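Local coordinates for kinesin-like protein KIF19 (Mus musculus, PDB 5GSZ) that walks toward microtubule plus ends using ATP and depolymerises microtubules at ciliary tips, thereby regulating the length of motile cilia, at residues Gln77-Ile89 against Glu120-Ala134. Residues are numbered along the deposited sequence; the frame is centred on the assembly and turned at random.
Sequences QEMVYQATTKSLI and EPGIYVRTLNDLFRA
Tyr81 of helix 77-84 reaches across to helix 123-134 as a knob among Ile123, Arg126, Thr127 and Asp130, where the two axes pass 10.0 Å apart at 58°. With its CG anti to the backbone N (chi1 162°), the ring lies along the partner helix. Tyr81 CB meets Ile123 CD1 and Arg126 CD, both at 3.7 Å. Further out, Arg126 CB sits over one ring face, 3.8 Å from the centroid, in a CH-pi contact. Thr127 OG1 lies at the ring edge beside Tyr81 CE1, and at the tip Tyr81 OH donates a hydrogen bond to Asp130 OD2, which lies in the plane of the ring. The same OD2 receives Lys86 NZ at 3.1 Å, from above the carboxylate plane; the lysine gets there by a bend at its last torsion (chi4 69°). A weak bond from Arg133 to Asp130 OD1 extends the salt-bridge network. Beyond it Ile89 fits a second hole, between Thr127, Asp130, Leu131 and Ala134, its CD1 against Asp130 CB. Toward the start of both segments, the Arg126 guanidinium, whose exact placing is doubtful, has Gln77 CB roughly over one face and Glu78 CG near its edge; its salt bridge to Glu78 is long. Gln77 NE2 donates to Glu120 O at 2.9 Å, nearly straight although the donor stands above the carbonyl plane. Gln77 amide atoms also bond Arg17 and Tyr112, both in the ADP pocket, and its side chain lies about 6 Å from the nucleotide. Chemically, the contact thus has an amide tied to the nucleotide pocket of this kinesin motor domain at one end, the Tyr81 ring and Asp130 at the centre, and an aliphatic knob, Ile89, at the far end; a buried phenol and the ammonium of an exposed lysine share one carboxylate oxygen, whose negative charge both would probably stabilise.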
loop_
_atom_site.group_PDB
_atom_site.type_symbol
_atom_site.label_atom_id
_atom_site.label_comp_id
_atom_site.label_asym_id
_atom_site.label_seq_id
_atom_site.Cartn_x
_atom_site.Cartn_y
_atom_site.Cartn_z
ATOM N N GLN A 77 -10.045 -6.387 11.353
ATOM C CA GLN A 77 -9.056 -5.354 11.083
ATOM C C GLN A 77 -7.799 -5.566 11.929
ATOM O O GLN A 77 -6.686 -5.594 11.395
ATOM C CB GLN A 77 -9.669 -3.968 11.297
ATOM C CG GLN A 77 -10.720 -3.596 10.240
ATOM C CD GLN A 77 -10.138 -3.137 8.899
ATOM O OE1 GLN A 77 -9.508 -3.911 8.175
ATOM N NE2 GLN A 77 -10.383 -1.877 8.547
ATOM N N GLU A 78 -7.951 -5.781 13.240
ATOM C CA GLU A 78 -6.754 -5.935 14.074
ATOM C C GLU A 78 -5.953 -7.177 13.724
ATOM O O GLU A 78 -4.735 -7.187 13.912
ATOM C CB GLU A 78 -7.093 -5.972 15.563
ATOM C CG GLU A 78 -6.917 -4.600 16.270
ATOM C CD GLU A 78 -5.546 -4.376 16.917
ATOM O OE1 GLU A 78 -5.297 -3.248 17.404
ATOM O OE2 GLU A 78 -4.739 -5.332 16.976
ATOM N N MET A 79 -6.592 -8.234 13.234
ATOM C CA MET A 79 -5.822 -9.424 12.894
ATOM C C MET A 79 -4.990 -9.185 11.644
ATOM O O MET A 79 -3.843 -9.644 11.549
ATOM C CB MET A 79 -6.749 -10.615 12.691
ATOM C CG MET A 79 -7.614 -10.957 13.880
ATOM S SD MET A 79 -8.691 -12.348 13.491
ATOM C CE MET A 79 -9.608 -12.457 15.036
ATOM N N VAL A 80 -5.564 -8.473 10.670
ATOM C CA VAL A 80 -4.795 -8.059 9.502
ATOM C C VAL A 80 -3.609 -7.211 9.932
ATOM O O VAL A 80 -2.483 -7.408 9.458
ATOM C CB VAL A 80 -5.698 -7.314 8.502
ATOM C CG1 VAL A 80 -4.857 -6.443 7.584
ATOM C CG2 VAL A 80 -6.478 -8.311 7.677
ATOM N N TYR A 81 -3.837 -6.273 10.851
ATOM C CA TYR A 81 -2.748 -5.446 11.340
ATOM C C TYR A 81 -1.667 -6.283 12.014
ATOM O O TYR A 81 -0.472 -6.135 11.715
ATOM C CB TYR A 81 -3.288 -4.405 12.303
ATOM C CG TYR A 81 -2.204 -3.815 13.158
ATOM C CD1 TYR A 81 -1.271 -2.937 12.616
ATOM C CD2 TYR A 81 -2.102 -4.141 14.507
ATOM C CE1 TYR A 81 -0.269 -2.390 13.396
ATOM C CE2 TYR A 81 -1.111 -3.600 15.290
ATOM C CZ TYR A 81 -0.196 -2.725 14.731
ATOM O OH TYR A 81 0.792 -2.183 15.511
ATOM N N GLN A 82 -2.068 -7.165 12.940
ATOM C CA GLN A 82 -1.090 -7.971 13.662
ATOM C C GLN A 82 -0.241 -8.789 12.696
ATOM O O GLN A 82 0.973 -8.921 12.878
ATOM C CB GLN A 82 -1.789 -8.899 14.659
ATOM C CG GLN A 82 -2.691 -8.264 15.727
ATOM C CD GLN A 82 -1.942 -7.670 16.905
ATOM O OE1 GLN A 82 -0.770 -7.962 17.122
ATOM N NE2 GLN A 82 -2.639 -6.861 17.700
ATOM N N ALA A 83 -0.855 -9.322 11.651
ATOM C CA ALA A 83 -0.141 -10.209 10.752
ATOM C C ALA A 83 0.669 -9.477 9.698
ATOM O O ALA A 83 1.462 -10.118 8.998
ATOM C CB ALA A 83 -1.123 -11.148 10.054
ATOM N N THR A 84 0.493 -8.173 9.538
ATOM C CA THR A 84 1.144 -7.518 8.410
ATOM C C THR A 84 2.168 -6.473 8.824
ATOM O O THR A 84 3.325 -6.545 8.374
ATOM C CB THR A 84 0.106 -6.880 7.463
ATOM O OG1 THR A 84 -0.762 -6.022 8.204
ATOM C CG2 THR A 84 -0.699 -7.947 6.784
ATOM N N THR A 85 1.783 -5.494 9.659
ATOM C CA THR A 85 2.632 -4.339 9.888
ATOM C C THR A 85 3.063 -4.125 11.334
ATOM O O THR A 85 3.965 -3.320 11.566
ATOM C CB THR A 85 1.942 -3.062 9.377
ATOM O OG1 THR A 85 0.747 -2.829 10.118
ATOM C CG2 THR A 85 1.554 -3.221 7.950
ATOM N N LYS A 86 2.458 -4.800 12.312
ATOM C CA LYS A 86 2.836 -4.569 13.704
ATOM C C LYS A 86 4.342 -4.731 13.902
ATOM O O LYS A 86 4.998 -3.889 14.530
ATOM C CB LYS A 86 2.069 -5.523 14.622
ATOM C CG LYS A 86 2.304 -5.289 16.102
ATOM C CD LYS A 86 1.869 -6.497 16.891
ATOM C CE LYS A 86 2.206 -6.399 18.373
ATOM N NZ LYS A 86 1.396 -5.371 19.079
ATOM N N SER A 87 4.911 -5.805 13.347
ATOM C CA SER A 87 6.317 -6.130 13.540
ATOM C C SER A 87 7.258 -5.177 12.825
ATOM O O SER A 87 8.468 -5.260 13.046
ATOM C CB SER A 87 6.595 -7.549 13.063
ATOM O OG SER A 87 6.579 -7.636 11.643
ATOM N N LEU A 88 6.755 -4.294 11.963
ATOM C CA LEU A 88 7.615 -3.275 11.369
ATOM C C LEU A 88 8.019 -2.215 12.373
ATOM O O LEU A 88 9.041 -1.549 12.171
ATOM C CB LEU A 88 6.919 -2.577 10.198
ATOM C CG LEU A 88 6.469 -3.463 9.049
ATOM C CD1 LEU A 88 5.763 -2.624 7.990
ATOM C CD2 LEU A 88 7.663 -4.214 8.486
ATOM N N ILE A 89 7.237 -2.046 13.438
ATOM C CA ILE A 89 7.338 -0.845 14.256
ATOM C C ILE A 89 8.690 -0.768 14.959
ATOM O O ILE A 89 9.341 0.286 14.951
ATOM C CB ILE A 89 6.159 -0.803 15.241
ATOM C CG1 ILE A 89 4.870 -0.645 14.445
ATOM C CG2 ILE A 89 6.317 0.339 16.243
ATOM C CD1 ILE A 89 3.649 -0.867 15.225
ATOM N N GLU A 120 -14.506 0.642 12.300
ATOM C CA GLU A 120 -13.550 -0.439 12.009
ATOM C C GLU A 120 -12.263 0.102 11.397
ATOM O O GLU A 120 -11.998 -0.062 10.197
ATOM C CB GLU A 120 -14.176 -1.499 11.094
ATOM C CG GLU A 120 -15.115 -2.457 11.810
ATOM C CD GLU A 120 -14.389 -3.570 12.581
ATOM O OE1 GLU A 120 -13.148 -3.513 12.677
ATOM O OE2 GLU A 120 -15.079 -4.483 13.086
ATOM N N PRO A 121 -11.417 0.722 12.215
ATOM C CA PRO A 121 -10.225 1.403 11.686
ATOM C C PRO A 121 -9.220 0.441 11.079
ATOM O O PRO A 121 -9.176 -0.748 11.399
ATOM C CB PRO A 121 -9.639 2.086 12.927
ATOM C CG PRO A 121 -10.768 2.142 13.909
ATOM C CD PRO A 121 -11.565 0.916 13.660
ATOM N N GLY A 122 -8.369 0.984 10.213
ATOM C CA GLY A 122 -7.397 0.144 9.535
ATOM C C GLY A 122 -5.951 0.238 9.989
ATOM O O GLY A 122 -5.654 0.445 11.170
ATOM N N ILE A 123 -5.042 0.087 9.024
ATOM C CA ILE A 123 -3.623 -0.082 9.314
ATOM C C ILE A 123 -3.000 1.213 9.837
ATOM O O ILE A 123 -2.169 1.178 10.751
ATOM C CB ILE A 123 -2.878 -0.582 8.062
ATOM C CG1 ILE A 123 -3.254 -2.024 7.747
ATOM C CG2 ILE A 123 -1.357 -0.452 8.247
ATOM C CD1 ILE A 123 -2.976 -2.969 8.879
ATOM N N TYR A 124 -3.346 2.359 9.238
ATOM C CA TYR A 124 -2.804 3.653 9.648
ATOM C C TYR A 124 -2.845 3.840 11.155
ATOM O O TYR A 124 -1.798 3.862 11.807
ATOM C CB TYR A 124 -3.559 4.827 9.010
ATOM C CG TYR A 124 -3.467 4.960 7.500
ATOM C CD1 TYR A 124 -2.396 4.440 6.779
ATOM C CD2 TYR A 124 -4.463 5.616 6.797
ATOM C CE1 TYR A 124 -2.336 4.587 5.379
ATOM C CE2 TYR A 124 -4.409 5.765 5.443
ATOM C CZ TYR A 124 -3.355 5.254 4.725
ATOM O OH TYR A 124 -3.334 5.430 3.357
ATOM N N VAL A 125 -4.047 3.956 11.717
ATOM C CA VAL A 125 -4.163 4.307 13.126
ATOM C C VAL A 125 -3.645 3.177 14.014
ATOM O O VAL A 125 -3.036 3.430 15.056
ATOM C CB VAL A 125 -5.612 4.719 13.485
ATOM C CG1 VAL A 125 -6.127 5.820 12.572
ATOM C CG2 VAL A 125 -6.547 3.553 13.416
ATOM N N ARG A 126 -3.853 1.924 13.624
ATOM C CA ARG A 126 -3.328 0.831 14.443
ATOM C C ARG A 126 -1.814 0.898 14.509
ATOM O O ARG A 126 -1.214 0.687 15.568
ATOM C CB ARG A 126 -3.790 -0.531 13.905
ATOM C CG ARG A 126 -5.262 -0.779 14.139
ATOM C CD ARG A 126 -5.834 -1.954 13.380
ATOM N NE ARG A 126 -6.910 -2.525 14.189
ATOM C CZ ARG A 126 -8.170 -2.095 14.226
ATOM N NH1 ARG A 126 -8.573 -1.085 13.470
ATOM N NH2 ARG A 126 -9.041 -2.674 15.031
ATOM N N THR A 127 -1.185 1.248 13.395
ATOM C CA THR A 127 0.263 1.362 13.368
ATOM C C THR A 127 0.746 2.612 14.090
ATOM O O THR A 127 1.724 2.546 14.844
ATOM C CB THR A 127 0.755 1.346 11.925
ATOM O OG1 THR A 127 0.098 0.286 11.224
ATOM C CG2 THR A 127 2.251 1.114 11.873
ATOM N N LEU A 128 0.092 3.758 13.866
ATOM C CA LEU A 128 0.454 4.951 14.632
ATOM C C LEU A 128 0.343 4.697 16.122
ATOM O O LEU A 128 1.103 5.264 16.916
ATOM C CB LEU A 128 -0.408 6.150 14.232
ATOM C CG LEU A 128 -0.076 6.931 12.952
ATOM C CD1 LEU A 128 -0.309 6.225 11.646
ATOM C CD2 LEU A 128 -0.818 8.245 12.937
ATOM N N ASN A 129 -0.557 3.806 16.514
ATOM C CA ASN A 129 -0.868 3.611 17.919
ATOM C C ASN A 129 0.203 2.783 18.617
ATOM O O ASN A 129 0.729 3.178 19.660
ATOM C CB ASN A 129 -2.233 2.953 18.015
ATOM C CG ASN A 129 -2.992 3.395 19.211
ATOM O OD1 ASN A 129 -2.639 3.082 20.357
ATOM N ND2 ASN A 129 -4.013 4.198 18.967
ATOM N N ASP A 130 0.543 1.633 18.054
ATOM C CA ASP A 130 1.648 0.871 18.606
ATOM C C ASP A 130 2.971 1.606 18.466
ATOM O O ASP A 130 3.957 1.249 19.125
ATOM C CB ASP A 130 1.743 -0.482 17.917
ATOM C CG ASP A 130 0.803 -1.485 18.492
ATOM O OD1 ASP A 130 0.205 -1.182 19.553
ATOM O OD2 ASP A 130 0.696 -2.579 17.899
ATOM N N LEU A 131 3.015 2.614 17.611
ATOM C CA LEU A 131 4.239 3.370 17.458
ATOM C C LEU A 131 4.481 4.233 18.689
ATOM O O LEU A 131 5.585 4.251 19.243
ATOM C CB LEU A 131 4.140 4.196 16.183
ATOM C CG LEU A 131 5.452 4.649 15.592
ATOM C CD1 LEU A 131 5.343 4.601 14.078
ATOM C CD2 LEU A 131 5.723 6.059 16.074
ATOM N N PHE A 132 3.430 4.914 19.160
ATOM C CA PHE A 132 3.528 5.779 20.331
ATOM C C PHE A 132 3.664 4.993 21.633
ATOM O O PHE A 132 4.244 5.501 22.595
ATOM C CB PHE A 132 2.307 6.689 20.390
ATOM C CG PHE A 132 2.162 7.565 19.188
ATOM C CD1 PHE A 132 3.283 7.999 18.494
ATOM C CD2 PHE A 132 0.908 7.938 18.730
ATOM C CE1 PHE A 132 3.158 8.808 17.380
ATOM C CE2 PHE A 132 0.773 8.728 17.614
ATOM C CZ PHE A 132 1.897 9.164 16.940
ATOM N N ARG A 133 3.134 3.774 21.698
ATOM C CA ARG A 133 3.409 2.927 22.855
ATOM C C ARG A 133 4.869 2.493 22.883
ATOM O O ARG A 133 5.565 2.672 23.891
ATOM C CB ARG A 133 2.497 1.702 22.847
ATOM C CG ARG A 133 1.064 1.999 23.207
ATOM C CD ARG A 133 0.306 0.718 23.459
ATOM N NE ARG A 133 -1.079 1.020 23.772
ATOM C CZ ARG A 133 -2.050 1.067 22.869
ATOM N NH1 ARG A 133 -1.783 0.802 21.590
ATOM N NH2 ARG A 133 -3.290 1.361 23.250
ATOM N N ALA A 134 5.339 1.892 21.788
ATOM C CA ALA A 134 6.741 1.516 21.667
ATOM C C ALA A 134 7.670 2.684 21.963
ATOM O O ALA A 134 8.765 2.488 22.506
ATOM C CB ALA A 134 7.010 0.976 20.262
#